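Long-range contacts in putative fimbriae assembly chaperone (Salmonella typhimurium, PDB 2CO7), which probably acts as a periplasmic chaperone that binds Saf fimbrial subunits, helping them fold and keeping them ready for assembly: residues Arg20-Ala25 against Lys127-Pro132; Ala57-Met62 against Leu76-Thr81; Ile201-Ile206 against His214-Val219; Gly144-Val149 against Val157-Pro162. One frame throughout, in Å; residues are numbered along the deposited sequence.

Contact 1: Arg20-Ala25 against Lys127-Pro132; sequences RVIYHA and KLIFRP. With SO4 (sulfate ion), chain D.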
# COMPACT_ATOMS: atom_id res chain seq x y z
N ARG B 20 -0.21 2.27 -11.23
CA ARG B 20 -1.36 1.45 -11.57
C ARG B 20 -1.10 0.77 -12.91
O ARG B 20 -0.23 1.21 -13.68
CB ARG B 20 -2.65 2.31 -11.68
CG ARG B 20 -2.57 3.39 -12.79
CD ARG B 20 -2.35 4.81 -12.23
NE ARG B 20 -3.49 5.18 -11.36
CZ ARG B 20 -3.46 5.25 -10.02
NH1 ARG B 20 -2.32 5.09 -9.33
NH2 ARG B 20 -4.58 5.51 -9.34
N VAL B 21 -1.89 -0.26 -13.22
CA VAL B 21 -1.81 -0.93 -14.50
C VAL B 21 -3.26 -0.97 -14.96
O VAL B 21 -4.15 -1.48 -14.24
CB VAL B 21 -1.24 -2.40 -14.38
CG1 VAL B 21 -1.25 -3.05 -15.77
CG2 VAL B 21 0.20 -2.43 -13.87
N ILE B 22 -3.52 -0.42 -16.15
CA ILE B 22 -4.88 -0.50 -16.70
C ILE B 22 -4.88 -1.68 -17.69
O ILE B 22 -4.06 -1.72 -18.64
CB ILE B 22 -5.33 0.81 -17.39
CG1 ILE B 22 -5.16 2.00 -16.43
CG2 ILE B 22 -6.80 0.64 -18.02
CD1 ILE B 22 -5.88 1.85 -15.07
N TYR B 23 -5.79 -2.61 -17.45
CA TYR B 23 -5.90 -3.83 -18.28
C TYR B 23 -7.10 -3.71 -19.19
O TYR B 23 -8.24 -3.90 -18.75
CB TYR B 23 -5.99 -5.09 -17.38
CG TYR B 23 -5.71 -6.39 -18.13
CD1 TYR B 23 -4.53 -7.12 -17.88
CD2 TYR B 23 -6.61 -6.89 -19.06
CE1 TYR B 23 -4.28 -8.33 -18.54
CE2 TYR B 23 -6.35 -8.09 -19.76
CZ TYR B 23 -5.18 -8.80 -19.48
OH TYR B 23 -4.92 -9.98 -20.19
N HIS B 24 -6.83 -3.39 -20.46
CA HIS B 24 -7.88 -3.20 -21.45
C HIS B 24 -8.33 -4.58 -21.93
O HIS B 24 -7.50 -5.36 -22.36
CB HIS B 24 -7.35 -2.36 -22.61
CG HIS B 24 -7.07 -0.93 -22.24
ND1 HIS B 24 -5.89 -0.53 -21.64
CD2 HIS B 24 -7.81 0.19 -22.40
CE1 HIS B 24 -5.93 0.78 -21.45
NE2 HIS B 24 -7.07 1.24 -21.91
N ALA B 25 -9.62 -4.87 -21.82
CA ALA B 25 -10.17 -6.20 -22.10
C ALA B 25 -9.72 -6.86 -23.43
O ALA B 25 -9.43 -8.07 -23.45
CB ALA B 25 -11.71 -6.19 -22.00
N LYS B 127 -2.92 -0.88 -7.99
CA LYS B 127 -4.20 -1.22 -8.60
C LYS B 127 -3.99 -1.75 -10.01
O LYS B 127 -3.24 -1.17 -10.82
CB LYS B 127 -5.14 -0.00 -8.61
CG LYS B 127 -5.42 0.51 -7.22
CD LYS B 127 -6.19 1.84 -7.25
CE LYS B 127 -6.40 2.31 -5.79
NZ LYS B 127 -6.84 3.75 -5.71
N LEU B 128 -4.66 -2.88 -10.26
CA LEU B 128 -4.74 -3.48 -11.58
C LEU B 128 -6.21 -3.39 -11.98
O LEU B 128 -7.09 -4.13 -11.46
CB LEU B 128 -4.26 -4.93 -11.55
CG LEU B 128 -4.53 -5.74 -12.82
CD1 LEU B 128 -3.69 -5.10 -13.98
CD2 LEU B 128 -4.10 -7.21 -12.63
N ILE B 129 -6.50 -2.49 -12.89
CA ILE B 129 -7.89 -2.11 -13.17
C ILE B 129 -8.30 -2.70 -14.48
O ILE B 129 -7.77 -2.31 -15.54
CB ILE B 129 -8.14 -0.58 -13.08
CG1 ILE B 129 -7.70 -0.03 -11.70
CG2 ILE B 129 -9.64 -0.22 -13.31
CD1 ILE B 129 -7.63 1.55 -11.58
N PHE B 130 -9.29 -3.60 -14.40
CA PHE B 130 -9.79 -4.25 -15.59
C PHE B 130 -10.90 -3.42 -16.26
O PHE B 130 -11.90 -3.14 -15.63
CB PHE B 130 -10.26 -5.68 -15.28
CG PHE B 130 -10.71 -6.42 -16.50
CD1 PHE B 130 -9.77 -7.00 -17.36
CD2 PHE B 130 -12.07 -6.56 -16.78
CE1 PHE B 130 -10.21 -7.74 -18.53
CE2 PHE B 130 -12.51 -7.28 -17.90
CZ PHE B 130 -11.58 -7.86 -18.78
N ARG B 131 -10.70 -3.06 -17.53
CA ARG B 131 -11.66 -2.23 -18.27
C ARG B 131 -12.25 -3.00 -19.47
O ARG B 131 -11.56 -3.24 -20.51
CB ARG B 131 -10.98 -0.92 -18.70
CG ARG B 131 -11.97 0.11 -19.33
CD ARG B 131 -11.29 1.40 -19.59
NE ARG B 131 -10.79 1.98 -18.33
CZ ARG B 131 -9.90 2.96 -18.25
NH1 ARG B 131 -9.39 3.52 -19.36
NH2 ARG B 131 -9.52 3.37 -17.05
N PRO B 132 -13.51 -3.43 -19.32
CA PRO B 132 -14.24 -4.08 -20.41
C PRO B 132 -14.19 -3.22 -21.67
O PRO B 132 -14.11 -1.99 -21.59
CB PRO B 132 -15.66 -4.20 -19.86
CG PRO B 132 -15.46 -4.27 -18.37
CD PRO B 132 -14.34 -3.33 -18.09
S SO4 D . -7.18 5.25 -2.23
O1 SO4 D . -6.18 5.87 -1.34
O2 SO4 D . -6.62 4.04 -2.83
O3 SO4 D . -8.33 4.95 -1.38
O4 SO4 D . -7.68 6.20 -3.24
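V21 and Y23 each bridge two residues of the neighbouring strand: V21 N reaches K127 O at 2.9 Å and V21 O takes I129 N, while Y23 N goes to I129 O and Y23 O to R131 N. A25 N adds a last bond to R131 O. Apolar groups fill one face of this parallel pair, with V21 CG1 3.7 Å from L128 CD1. The rings of Y23 and F130 meet obliquely, planes at 34°, with Y23 CD2 3.6 Å from F130 CD1. Beyond them, A25 CB approaches F130 CZ to 3.6 Å. On the other face I22 CD1 meets I129 CB at 3.9 Å, and I22 CG2 sits over the centre of the R131 guanidinium. Strand 20-24 pairs with strand 116-131 at one side of the mixed sheet of the N-terminal immunoglobulin-like domain. Salt bridges to E90 and D208 fix the R131 guanidinium, and Y23 OH bonds to R80 N. Extended beyond CG, K127 hydrogen-bonds through NZ (2.9 Å) to O2 of a sulfate probably from the crystallisation liquor. K127 NZ and R20 NH1 also bind another protein's backbone, R20 by a salt bridge, consistent with the family's Arg-Lys pair for a subunit's C-terminal carboxylate.

Contact 2: Ala57-Met62 against Leu76-Thr81; sequences APFLVM and LRIVRT
The carbonyl oxygen of P58 is gripped by the first amide beyond the facing strand: T81 N lies 2.8 Å from P58 O in a nearly straight bond (170°), although the donor stands above the carbonyl plane. R80 CA adds a CA-H...O contact to the same oxygen, and T81 CG2 packs against it. P58, the centre of an inverse gamma turn, brings the chain into the beta hairpin of strands 59-68 and 73-80 in the N-terminal immunoglobulin-like domain. Within the hairpin, L60 and V79 form one hydrogen-bonded pair and M62 with R77 the next, L60 N to V79 O measuring 2.9 Å. F59-R80 and V61-I78 are non-hydrogen-bonded pairs, and their side chains share one face.

On that face F59, V61 and I78 are buried, which suits these aromatic and branched residues. V61 uses both methyls: CG1 packs on L76 CB at 3.8 Å, and CG2 lies alongside I78 CG1 at 4.0 Å. Beneath the strands F59 also reaches I78, its CD1 4.1 Å from I78 CG2, while Y23 meets the ring edge-to-face and L128 and F130 pack near it. The opposite face, with L60, M62, R77 and V79, is the more solvent-accessible one.

R80 starts on the F59 face and crosses the ring at a slant; its guanidinium, nearly perpendicular to the ring, leads away and bonds to G82 O through NH1. With the F59 ring swung back beside its own backbone N (chi1 -67°), R80 CG stands over one face near the rim and R80 CB lies 3.8 Å from F59 CE1.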
# COMPACT_ATOMS: atom_id res chain seq x y z
N ALA B 57 -7.94 -13.57 -7.77
CA ALA B 57 -8.37 -12.85 -8.98
C ALA B 57 -7.96 -13.66 -10.20
O ALA B 57 -6.99 -14.44 -10.12
CB ALA B 57 -7.72 -11.47 -9.03
N PRO B 58 -8.72 -13.54 -11.31
CA PRO B 58 -8.51 -14.39 -12.47
C PRO B 58 -7.37 -13.84 -13.33
O PRO B 58 -7.56 -13.61 -14.55
CB PRO B 58 -9.85 -14.28 -13.22
CG PRO B 58 -10.34 -12.91 -12.90
CD PRO B 58 -9.86 -12.60 -11.50
N PHE B 59 -6.22 -13.59 -12.70
CA PHE B 59 -5.05 -13.13 -13.44
C PHE B 59 -3.84 -13.89 -13.00
O PHE B 59 -3.78 -14.34 -11.86
CB PHE B 59 -4.79 -11.66 -13.19
CG PHE B 59 -5.85 -10.75 -13.74
CD1 PHE B 59 -5.65 -10.09 -14.96
CD2 PHE B 59 -7.04 -10.55 -13.04
CE1 PHE B 59 -6.63 -9.24 -15.49
CE2 PHE B 59 -8.05 -9.70 -13.56
CZ PHE B 59 -7.82 -9.04 -14.79
N LEU B 60 -2.86 -13.98 -13.89
CA LEU B 60 -1.60 -14.60 -13.56
C LEU B 60 -0.50 -13.61 -13.89
O LEU B 60 -0.60 -12.87 -14.86
CB LEU B 60 -1.43 -15.89 -14.34
CG LEU B 60 -1.82 -17.24 -13.70
CD1 LEU B 60 -2.79 -17.13 -12.59
CD2 LEU B 60 -2.33 -18.25 -14.76
N VAL B 61 0.50 -13.55 -13.02
CA VAL B 61 1.69 -12.76 -13.28
C VAL B 61 2.85 -13.69 -13.55
O VAL B 61 3.05 -14.67 -12.82
CB VAL B 61 2.05 -11.78 -12.12
CG1 VAL B 61 3.27 -10.90 -12.52
CG2 VAL B 61 0.90 -10.90 -11.79
N MET B 62 3.59 -13.37 -14.60
CA MET B 62 4.71 -14.18 -15.09
C MET B 62 6.00 -13.37 -15.17
O MET B 62 6.03 -12.34 -15.87
CB MET B 62 4.43 -14.70 -16.51
CG MET B 62 3.52 -15.92 -16.63
SD MET B 62 2.86 -16.08 -18.30
CE MET B 62 1.74 -14.69 -18.26
N LEU B 76 7.31 -7.81 -15.79
CA LEU B 76 6.37 -8.84 -15.45
C LEU B 76 5.28 -8.77 -16.47
O LEU B 76 4.88 -7.67 -16.85
CB LEU B 76 5.80 -8.56 -14.09
CG LEU B 76 6.83 -8.31 -13.01
CD1 LEU B 76 6.10 -8.02 -11.73
CD2 LEU B 76 7.78 -9.52 -12.89
N ARG B 77 4.79 -9.92 -16.91
CA ARG B 77 3.64 -9.98 -17.79
C ARG B 77 2.42 -10.34 -16.96
O ARG B 77 2.45 -11.32 -16.21
CB ARG B 77 3.89 -11.09 -18.81
CG ARG B 77 2.67 -11.51 -19.61
CD ARG B 77 2.47 -10.65 -20.86
NE ARG B 77 1.79 -11.43 -21.89
CZ ARG B 77 1.07 -10.90 -22.89
NH1 ARG B 77 0.94 -9.58 -22.99
NH2 ARG B 77 0.49 -11.69 -23.78
N ILE B 78 1.33 -9.62 -17.14
CA ILE B 78 0.08 -9.90 -16.42
C ILE B 78 -0.98 -10.31 -17.44
O ILE B 78 -1.19 -9.58 -18.39
CB ILE B 78 -0.41 -8.63 -15.68
CG1 ILE B 78 0.66 -8.10 -14.70
CG2 ILE B 78 -1.75 -8.94 -14.98
CD1 ILE B 78 0.44 -6.66 -14.22
N VAL B 79 -1.65 -11.45 -17.25
CA VAL B 79 -2.60 -11.94 -18.26
C VAL B 79 -3.87 -12.42 -17.56
O VAL B 79 -3.79 -13.06 -16.50
CB VAL B 79 -1.97 -13.06 -19.18
CG1 VAL B 79 -0.78 -12.56 -19.98
CG2 VAL B 79 -1.54 -14.27 -18.36
N ARG B 80 -5.03 -12.01 -18.07
CA ARG B 80 -6.30 -12.56 -17.58
C ARG B 80 -6.41 -14.02 -17.92
O ARG B 80 -6.18 -14.40 -19.08
CB ARG B 80 -7.50 -11.82 -18.17
CG ARG B 80 -8.81 -12.24 -17.51
CD ARG B 80 -10.07 -11.54 -18.11
NE ARG B 80 -10.28 -11.88 -19.52
CZ ARG B 80 -10.82 -13.00 -20.01
NH1 ARG B 80 -11.25 -13.97 -19.22
NH2 ARG B 80 -10.91 -13.15 -21.33
N THR B 81 -6.81 -14.86 -16.97
CA THR B 81 -6.87 -16.31 -17.27
C THR B 81 -8.23 -16.96 -17.35
O THR B 81 -8.31 -18.17 -17.64
CB THR B 81 -6.08 -17.19 -16.28
OG1 THR B 81 -6.51 -18.53 -16.47
CG2 THR B 81 -6.39 -16.82 -14.85

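Contact 3: Ile201-Ile206 against His214-Val219; sequences IEWRVI and HPFHYV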
# COMPACT_ATOMS: atom_id res chain seq x y z
N ILE B 201 -16.71 22.19 -3.95
CA ILE B 201 -15.77 21.10 -3.93
C ILE B 201 -14.90 21.21 -5.16
O ILE B 201 -15.38 21.57 -6.24
CB ILE B 201 -16.50 19.75 -3.91
CG1 ILE B 201 -17.46 19.72 -2.73
CG2 ILE B 201 -15.50 18.58 -3.82
CD1 ILE B 201 -18.80 19.14 -3.07
N GLU B 202 -13.61 20.93 -4.99
CA GLU B 202 -12.68 20.83 -6.10
C GLU B 202 -11.94 19.51 -5.97
O GLU B 202 -11.59 19.11 -4.86
CB GLU B 202 -11.70 22.01 -6.12
CG GLU B 202 -10.63 21.88 -7.23
CD GLU B 202 -9.62 23.04 -7.27
OE1 GLU B 202 -9.98 24.16 -6.85
OE2 GLU B 202 -8.46 22.82 -7.71
N TRP B 203 -11.71 18.84 -7.09
CA TRP B 203 -10.99 17.58 -7.07
C TRP B 203 -10.28 17.33 -8.37
O TRP B 203 -10.54 18.01 -9.38
CB TRP B 203 -11.94 16.39 -6.78
CG TRP B 203 -12.98 16.11 -7.85
CD1 TRP B 203 -12.94 15.12 -8.79
CD2 TRP B 203 -14.21 16.82 -8.07
NE1 TRP B 203 -14.07 15.18 -9.59
CE2 TRP B 203 -14.87 16.20 -9.16
CE3 TRP B 203 -14.83 17.90 -7.43
CZ2 TRP B 203 -16.12 16.65 -9.64
CZ3 TRP B 203 -16.05 18.35 -7.91
CH2 TRP B 203 -16.69 17.71 -9.01
N ARG B 204 -9.37 16.37 -8.33
CA ARG B 204 -8.71 15.84 -9.51
C ARG B 204 -8.82 14.32 -9.44
O ARG B 204 -9.18 13.77 -8.40
CB ARG B 204 -7.24 16.27 -9.55
CG ARG B 204 -7.02 17.78 -9.73
CD ARG B 204 -5.59 18.11 -9.39
NE ARG B 204 -5.32 19.54 -9.30
CZ ARG B 204 -4.76 20.26 -10.27
NH1 ARG B 204 -4.44 19.69 -11.43
NH2 ARG B 204 -4.54 21.56 -10.08
N VAL B 205 -8.57 13.66 -10.55
CA VAL B 205 -8.46 12.22 -10.53
C VAL B 205 -7.05 11.83 -10.94
O VAL B 205 -6.41 12.50 -11.70
CB VAL B 205 -9.53 11.47 -11.39
CG1 VAL B 205 -10.99 11.79 -10.86
CG2 VAL B 205 -9.40 11.81 -12.86
N ILE B 206 -6.58 10.72 -10.40
CA ILE B 206 -5.33 10.17 -10.86
C ILE B 206 -5.67 9.45 -12.18
O ILE B 206 -6.58 8.60 -12.22
CB ILE B 206 -4.71 9.20 -9.85
CG1 ILE B 206 -4.52 9.89 -8.47
CG2 ILE B 206 -3.34 8.69 -10.37
CD1 ILE B 206 -4.02 8.90 -7.41
N HIS B 214 -6.77 17.70 -14.83
CA HIS B 214 -7.12 19.08 -14.56
C HIS B 214 -8.19 19.06 -13.45
O HIS B 214 -8.84 18.04 -13.22
CB HIS B 214 -7.69 19.74 -15.82
CG HIS B 214 -9.02 19.18 -16.25
ND1 HIS B 214 -10.21 19.55 -15.66
CD2 HIS B 214 -9.34 18.27 -17.20
CE1 HIS B 214 -11.21 18.89 -16.23
NE2 HIS B 214 -10.71 18.11 -17.16
N PRO B 215 -8.37 20.19 -12.74
CA PRO B 215 -9.35 20.18 -11.65
C PRO B 215 -10.80 20.18 -12.13
O PRO B 215 -11.11 20.63 -13.23
CB PRO B 215 -9.01 21.45 -10.86
CG PRO B 215 -7.67 21.92 -11.39
CD PRO B 215 -7.64 21.47 -12.81
N PHE B 216 -11.68 19.59 -11.33
CA PHE B 216 -13.11 19.67 -11.55
C PHE B 216 -13.72 20.38 -10.35
O PHE B 216 -13.14 20.39 -9.28
CB PHE B 216 -13.74 18.27 -11.65
CG PHE B 216 -13.22 17.44 -12.78
CD1 PHE B 216 -13.95 17.33 -13.96
CD2 PHE B 216 -12.02 16.74 -12.65
CE1 PHE B 216 -13.45 16.54 -15.02
CE2 PHE B 216 -11.51 15.98 -13.69
CZ PHE B 216 -12.23 15.87 -14.88
N HIS B 217 -14.92 20.93 -10.54
CA HIS B 217 -15.61 21.70 -9.52
C HIS B 217 -17.07 21.26 -9.38
O HIS B 217 -17.68 20.75 -10.33
CB HIS B 217 -15.55 23.19 -9.86
CG HIS B 217 -14.16 23.73 -10.01
ND1 HIS B 217 -13.51 24.39 -8.98
CD2 HIS B 217 -13.32 23.75 -11.06
CE1 HIS B 217 -12.32 24.77 -9.39
NE2 HIS B 217 -12.17 24.40 -10.66
N TYR B 218 -17.61 21.42 -8.18
CA TYR B 218 -19.03 21.18 -7.92
C TYR B 218 -19.48 22.24 -6.93
O TYR B 218 -18.83 22.45 -5.90
CB TYR B 218 -19.26 19.77 -7.36
CG TYR B 218 -20.67 19.22 -7.58
CD1 TYR B 218 -21.70 19.50 -6.68
CD2 TYR B 218 -20.96 18.41 -8.69
CE1 TYR B 218 -23.00 18.99 -6.88
CE2 TYR B 218 -22.25 17.91 -8.90
CZ TYR B 218 -23.26 18.19 -8.00
OH TYR B 218 -24.53 17.68 -8.21
N VAL B 219 -20.58 22.91 -7.25
CA VAL B 219 -21.07 24.02 -6.45
C VAL B 219 -22.18 23.54 -5.52
O VAL B 219 -23.07 22.78 -5.92
CB VAL B 219 -21.61 25.17 -7.35
CG1 VAL B 219 -22.17 26.34 -6.50
CG2 VAL B 219 -20.53 25.66 -8.31
O HOH W 1 -14.72 24.39 -6.76
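A beta hairpin of the C-terminal immunoglobulin-like domain pairs I201 with Y218 and W203 with F216, both antiparallel hydrogen-bonded pairs; W203 O receives F216 N at 2.8 Å. W203 dominates the inner face. Its chi1 of 66° wedges CG between the backbone N and the carbonyl carbon, which lays the indole across the facing strand. F216 CB then stands over the six-membered ring, 3.7 Å from its centroid, a CH-pi contact. The phenyl itself is nearly parallel to the indole but slid so far aside that they barely overlap. Further along, Y218 CB packs on W203 CZ3 at 3.6 Å, and W148 meets both aromatic residues from the neighbouring sheet. H214 CE1 lies over one face of the F216 ring while H214 ND1 bonds to P215 O.

Near the end of the pairing R204 uses its flat end twice: P215 CG, held out by a rigid ring, rests on one guanidinium face, 3.4 Å from R204 NH2, and NH1 bonds to S213 O. On the outer face E202, extended, runs beside H217, with E202 OE1 4.1 Å from H217 ND1. A water donates to I201 O. The nearby carboxylate would probably favour a protonated H217, without a direct bond.

Contact 4: Gly144-Val149 against Val157-Pro162; sequences GNLRWV and VENPTP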
# COMPACT_ATOMS: atom_id res chain seq x y z
N GLY B 144 -16.49 14.83 -14.15
CA GLY B 144 -17.40 15.94 -13.87
C GLY B 144 -18.83 15.47 -13.61
O GLY B 144 -19.72 16.29 -13.32
N ASN B 145 -19.07 14.16 -13.70
CA ASN B 145 -20.41 13.64 -13.39
C ASN B 145 -20.59 13.14 -11.98
O ASN B 145 -21.67 12.68 -11.64
CB ASN B 145 -20.83 12.60 -14.40
CG ASN B 145 -21.07 13.20 -15.75
OD1 ASN B 145 -21.23 14.43 -15.87
ND2 ASN B 145 -21.11 12.37 -16.76
N LEU B 146 -19.54 13.28 -11.18
CA LEU B 146 -19.61 12.96 -9.75
C LEU B 146 -20.60 13.91 -9.12
O LEU B 146 -20.64 15.07 -9.48
CB LEU B 146 -18.24 13.11 -9.09
CG LEU B 146 -17.17 12.14 -9.62
CD1 LEU B 146 -15.98 12.08 -8.69
CD2 LEU B 146 -17.76 10.75 -9.81
N ARG B 147 -21.43 13.40 -8.21
CA ARG B 147 -22.43 14.22 -7.50
C ARG B 147 -22.02 14.28 -6.03
O ARG B 147 -21.68 13.26 -5.45
CB ARG B 147 -23.83 13.61 -7.66
CG ARG B 147 -24.92 14.50 -7.07
CD ARG B 147 -26.31 14.16 -7.55
NE ARG B 147 -26.98 13.34 -6.56
CZ ARG B 147 -27.97 13.72 -5.76
NH1 ARG B 147 -28.50 14.94 -5.83
NH2 ARG B 147 -28.45 12.84 -4.89
N TRP B 148 -22.06 15.46 -5.44
CA TRP B 148 -21.63 15.66 -4.06
C TRP B 148 -22.80 16.15 -3.24
O TRP B 148 -23.64 16.95 -3.70
CB TRP B 148 -20.43 16.64 -3.98
CG TRP B 148 -19.21 16.20 -4.80
CD1 TRP B 148 -19.04 16.31 -6.16
CD2 TRP B 148 -17.99 15.61 -4.30
NE1 TRP B 148 -17.81 15.81 -6.53
CE2 TRP B 148 -17.14 15.38 -5.41
CE3 TRP B 148 -17.54 15.26 -3.01
CZ2 TRP B 148 -15.86 14.83 -5.27
CZ3 TRP B 148 -16.27 14.71 -2.88
CH2 TRP B 148 -15.45 14.48 -4.01
N VAL B 149 -22.88 15.64 -2.02
CA VAL B 149 -23.94 16.04 -1.10
C VAL B 149 -23.23 16.31 0.21
O VAL B 149 -22.38 15.52 0.64
CB VAL B 149 -25.00 14.92 -0.96
CG1 VAL B 149 -26.16 15.37 -0.08
CG2 VAL B 149 -25.51 14.49 -2.32
N VAL B 157 -19.80 11.56 -1.90
CA VAL B 157 -19.53 11.61 -3.32
C VAL B 157 -20.22 10.41 -3.96
O VAL B 157 -20.11 9.28 -3.46
CB VAL B 157 -18.00 11.61 -3.62
CG1 VAL B 157 -17.34 10.37 -3.05
CG2 VAL B 157 -17.74 11.72 -5.13
N GLU B 158 -20.93 10.69 -5.05
CA GLU B 158 -21.72 9.69 -5.75
C GLU B 158 -21.13 9.54 -7.14
O GLU B 158 -21.01 10.51 -7.88
CB GLU B 158 -23.20 10.10 -5.82
CG GLU B 158 -23.69 10.48 -4.42
CD GLU B 158 -25.11 10.97 -4.36
OE1 GLU B 158 -25.65 11.41 -5.39
OE2 GLU B 158 -25.67 10.91 -3.25
N ASN B 159 -20.79 8.31 -7.48
CA ASN B 159 -20.17 8.02 -8.80
C ASN B 159 -21.14 7.23 -9.69
O ASN B 159 -21.26 6.02 -9.56
CB ASN B 159 -18.84 7.25 -8.57
CG ASN B 159 -18.18 6.81 -9.89
OD1 ASN B 159 -18.43 7.37 -10.95
ND2 ASN B 159 -17.36 5.81 -9.81
N PRO B 160 -21.81 7.90 -10.65
CA PRO B 160 -22.79 7.20 -11.49
C PRO B 160 -22.14 6.59 -12.76
O PRO B 160 -22.84 6.19 -13.69
CB PRO B 160 -23.74 8.33 -11.89
CG PRO B 160 -22.74 9.51 -12.12
CD PRO B 160 -21.70 9.33 -11.00
N THR B 161 -20.81 6.50 -12.78
CA THR B 161 -20.08 6.06 -13.97
C THR B 161 -19.58 4.64 -13.80
O THR B 161 -19.53 4.15 -12.67
CB THR B 161 -18.82 6.98 -14.25
OG1 THR B 161 -17.71 6.59 -13.44
CG2 THR B 161 -19.14 8.46 -14.01
N PRO B 162 -19.22 3.97 -14.92
CA PRO B 162 -18.61 2.63 -14.88
C PRO B 162 -17.16 2.54 -14.40
O PRO B 162 -16.62 1.44 -14.43
CB PRO B 162 -18.70 2.14 -16.33
CG PRO B 162 -18.79 3.42 -17.15
CD PRO B 162 -19.47 4.44 -16.29
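The W148 indole carries V157 on one face: V157 CG2 stands 3.6 Å from the centroid of the six-membered ring and only 11° off its normal, a CH-pi contact. V157 places this methyl anti to its backbone N, while its CB also approaches W148 CZ3. L180 and I201 pack on the same residue, so a broad aromatic suits this buried spot. The R147 guanidinium has V149 CG2 over one face and E158 OE1 at its edge. R147 NE donates to E158 OE1 at 2.6 Å on the syn side of the carboxylate, in a salt bridge that is short yet bent (140°); a second bond from NH2 is weak. These long, charged chains lie side by side. Beneath them R147 N reaches E158 O at 2.9 Å, and E158 N returns to R147 O.

L146 packs inward, its CD1 4.0 Å from V157 CG2 and its CD2 beside N159. N159 OD1 accepts from T161 N, an Asx turn, and also from T161 OG1, while N159 ND2 bonds to F163 O and P184 O. One salt bridge on the outside and a buried aliphatic-aromatic layer within make up this hairpin of strands 147-151 and 154-159 in the C-terminal immunoglobulin-like domain.

How the contacts relate
The four contacts divide between the chaperone's two immunoglobulin-like domains. Contacts 1 and 2, centres 11 Å apart, share the large mixed sheet of the N-terminal domain; contact 2 is nested in the loop that contact 1 closes, and the two meet where L128 packs on I78. Contact 4 follows, then contact 3, also 11 Å apart between centres, on separate sheets of the C-terminal domain that pack through W148 and W203. Contact 2 lies about 33 Å from contact 3, centre to centre. Contact 1 touches contact 3 through R20 and I206, placing its subunit-binding end between the domains, as expected for the cleft of a pilus chaperone.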